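Long-range contact in elongation factor G (Thermus thermophilus, PDB 2DY1), which probably acts as a GTPase in the elongation phase of protein synthesis, and is seen here with GTP and a magnesium ion bound: residues E458-V463 with L487-E492. Numbering follows the deposited sequence.
Sequences ETIKKV and LEPASE
Ile460 and Pro489 carry this contact, their side chains crossing at about a right angle with CG1 of Ile460 4.1 Å from CG of Pro489. With chi1 at 51°, CG1 of Ile460 is set between its own backbone N and carbonyl carbon, and the extended chi2 takes CD1 across to the other strand. There CD1 of Ile460 lies 3.7 Å from C of Glu488 and 3.8 Å from CB of Leu487, so it packs on backbone as much as on side chain. This is the tight, buried end: Phe533 touches both Ile460 and Leu487, while helix 549-566 meets Ile460 through Met564 and Leu487 through Phe560 and Val563. Replacing Ile460 by an alanine would remove CG1 and CD1 and is likely to leave a gap beside CB of Leu487 and the Glu488-Pro489 peptide.

The proline ring also fits against the turning backbone after Ile460, with CG of Pro489 3.5 Å from C of Lys461. Farther along, burial gives way to solvent. The side chains of Lys461 and Lys462 leave the backbone pointing away from the other segment, and Val463 is exposed although CG2 of Val463 still lies 3.9 Å from CD of Pro489. Val463 runs alongside Glu488, whose carboxylate instead forms a salt bridge with Arg486. The shortest approach between the two segments is a CA-H...O contact from Val463 CA to Leu487 O, 3.4 Å and 146° at the hydrogen.

The strand axes, 100° apart and 7.2 Å at closest approach, fit strands that are not paired with each other, and the segments share no hydrogen bonds. Strand 457-460 instead pairs with 569-583, whereas 477-489 belongs to the sheet containing 464-474 and 533-541. The arrangement is a nearly orthogonal packing of two beta-sheets, joining the strand paired with 569-583 to the sheet of elongation factor G domain IV that holds 477-489.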
loop_
_atom_site.group_PDB
_atom_site.type_symbol
_atom_site.label_atom_id
_atom_site.label_comp_id
_atom_site.label_asym_id
_atom_site.label_seq_id
_atom_site.Cartn_x
_atom_site.Cartn_y
_atom_site.Cartn_z
ATOM N N GLU A 458 -11.215 -28.430 -14.942
ATOM C CA GLU A 458 -12.148 -29.377 -15.529
ATOM C C GLU A 458 -12.703 -30.289 -14.455
ATOM O O GLU A 458 -12.149 -30.383 -13.369
ATOM C CB GLU A 458 -11.433 -30.242 -16.572
ATOM C CG GLU A 458 -10.883 -29.467 -17.756
ATOM C CD GLU A 458 -10.098 -30.346 -18.711
ATOM O OE1 GLU A 458 -10.400 -31.559 -18.790
ATOM O OE2 GLU A 458 -9.192 -29.824 -19.394
ATOM N N THR A 459 -13.815 -30.948 -14.766
ATOM C CA THR A 459 -14.409 -31.901 -13.842
ATOM C C THR A 459 -15.237 -32.889 -14.651
ATOM O O THR A 459 -15.236 -32.839 -15.889
ATOM C CB THR A 459 -15.271 -31.217 -12.757
ATOM O OG1 THR A 459 -15.549 -32.168 -11.713
ATOM C CG2 THR A 459 -16.586 -30.698 -13.335
ATOM N N ILE A 460 -15.924 -33.794 -13.965
ATOM C CA ILE A 460 -16.731 -34.794 -14.655
ATOM C C ILE A 460 -18.200 -34.741 -14.250
ATOM O O ILE A 460 -18.528 -34.346 -13.135
ATOM C CB ILE A 460 -16.188 -36.215 -14.395
ATOM C CG1 ILE A 460 -16.009 -36.451 -12.896
ATOM C CG2 ILE A 460 -14.861 -36.406 -15.112
ATOM C CD1 ILE A 460 -15.596 -37.900 -12.543
ATOM N N LYS A 461 -19.081 -35.166 -15.157
ATOM C CA LYS A 461 -20.514 -35.143 -14.889
ATOM C C LYS A 461 -21.164 -36.510 -14.660
ATOM O O LYS A 461 -22.287 -36.589 -14.152
ATOM C CB LYS A 461 -21.240 -34.416 -16.023
ATOM C CG LYS A 461 -21.111 -32.893 -15.982
ATOM C CD LYS A 461 -22.027 -32.251 -17.017
ATOM C CE LYS A 461 -22.125 -30.742 -16.836
ATOM N NZ LYS A 461 -23.040 -30.118 -17.840
ATOM N N LYS A 462 -20.471 -37.581 -15.027
ATOM C CA LYS A 462 -21.026 -38.912 -14.819
ATOM C C LYS A 462 -19.984 -39.920 -14.360
ATOM O O LYS A 462 -18.777 -39.738 -14.555
ATOM C CB LYS A 462 -21.724 -39.418 -16.089
ATOM C CG LYS A 462 -20.806 -39.752 -17.250
ATOM C CD LYS A 462 -21.622 -40.266 -18.443
ATOM C CE LYS A 462 -20.736 -40.631 -19.624
ATOM N NZ LYS A 462 -21.508 -41.200 -20.767
ATOM N N VAL A 463 -20.467 -40.979 -13.723
ATOM C CA VAL A 463 -19.597 -42.026 -13.216
ATOM C C VAL A 463 -19.062 -42.859 -14.366
ATOM O O VAL A 463 -19.745 -43.065 -15.369
ATOM C CB VAL A 463 -20.354 -42.958 -12.254
ATOM C CG1 VAL A 463 -19.426 -44.071 -11.776
ATOM C CG2 VAL A 463 -20.885 -42.167 -11.068
ATOM N N LEU A 487 -14.200 -43.390 -11.338
ATOM C CA LEU A 487 -14.236 -41.950 -11.071
ATOM C C LEU A 487 -15.687 -41.532 -10.890
ATOM O O LEU A 487 -16.558 -41.915 -11.671
ATOM C CB LEU A 487 -13.641 -41.152 -12.244
ATOM C CG LEU A 487 -12.145 -41.299 -12.508
ATOM C CD1 LEU A 487 -11.771 -40.385 -13.678
ATOM C CD2 LEU A 487 -11.334 -40.926 -11.267
ATOM N N GLU A 488 -15.955 -40.742 -9.863
ATOM C CA GLU A 488 -17.317 -40.292 -9.622
ATOM C C GLU A 488 -17.327 -38.801 -9.383
ATOM O O GLU A 488 -16.442 -38.267 -8.703
ATOM C CB GLU A 488 -17.893 -40.973 -8.386
ATOM C CG GLU A 488 -17.821 -42.481 -8.428
ATOM C CD GLU A 488 -18.434 -43.118 -7.199
ATOM O OE1 GLU A 488 -18.462 -42.465 -6.131
ATOM O OE2 GLU A 488 -18.878 -44.280 -7.301
ATOM N N PRO A 489 -18.319 -38.099 -9.943
ATOM C CA PRO A 489 -18.376 -36.653 -9.726
ATOM C C PRO A 489 -18.468 -36.445 -8.219
ATOM O O PRO A 489 -19.120 -37.226 -7.530
ATOM C CB PRO A 489 -19.668 -36.253 -10.439
ATOM C CG PRO A 489 -19.754 -37.247 -11.562
ATOM C CD PRO A 489 -19.383 -38.542 -10.861
ATOM N N ALA A 490 -17.806 -35.417 -7.697
ATOM C CA ALA A 490 -17.849 -35.149 -6.260
ATOM C C ALA A 490 -17.590 -33.664 -6.012
ATOM O O ALA A 490 -16.994 -32.990 -6.844
ATOM C CB ALA A 490 -16.815 -35.980 -5.539
ATOM N N SER A 491 -18.026 -33.158 -4.865
ATOM C CA SER A 491 -17.830 -31.739 -4.571
ATOM C C SER A 491 -16.370 -31.441 -4.271
ATOM O O SER A 491 -15.893 -30.333 -4.515
ATOM C CB SER A 491 -18.684 -31.313 -3.378
ATOM O OG SER A 491 -18.234 -31.932 -2.186
ATOM N N GLU A 492 -15.665 -32.433 -3.738
ATOM C CA GLU A 492 -14.261 -32.271 -3.390
ATOM C C GLU A 492 -13.491 -33.540 -3.725
ATOM O O GLU A 492 -14.073 -34.623 -3.787
ATOM C CB GLU A 492 -14.131 -31.988 -1.896
ATOM C CG GLU A 492 -15.138 -30.969 -1.384
ATOM C CD GLU A 492 -14.911 -30.600 0.065
ATOM O OE1 GLU A 492 -14.866 -31.517 0.915
ATOM O OE2 GLU A 492 -14.780 -29.391 0.351
#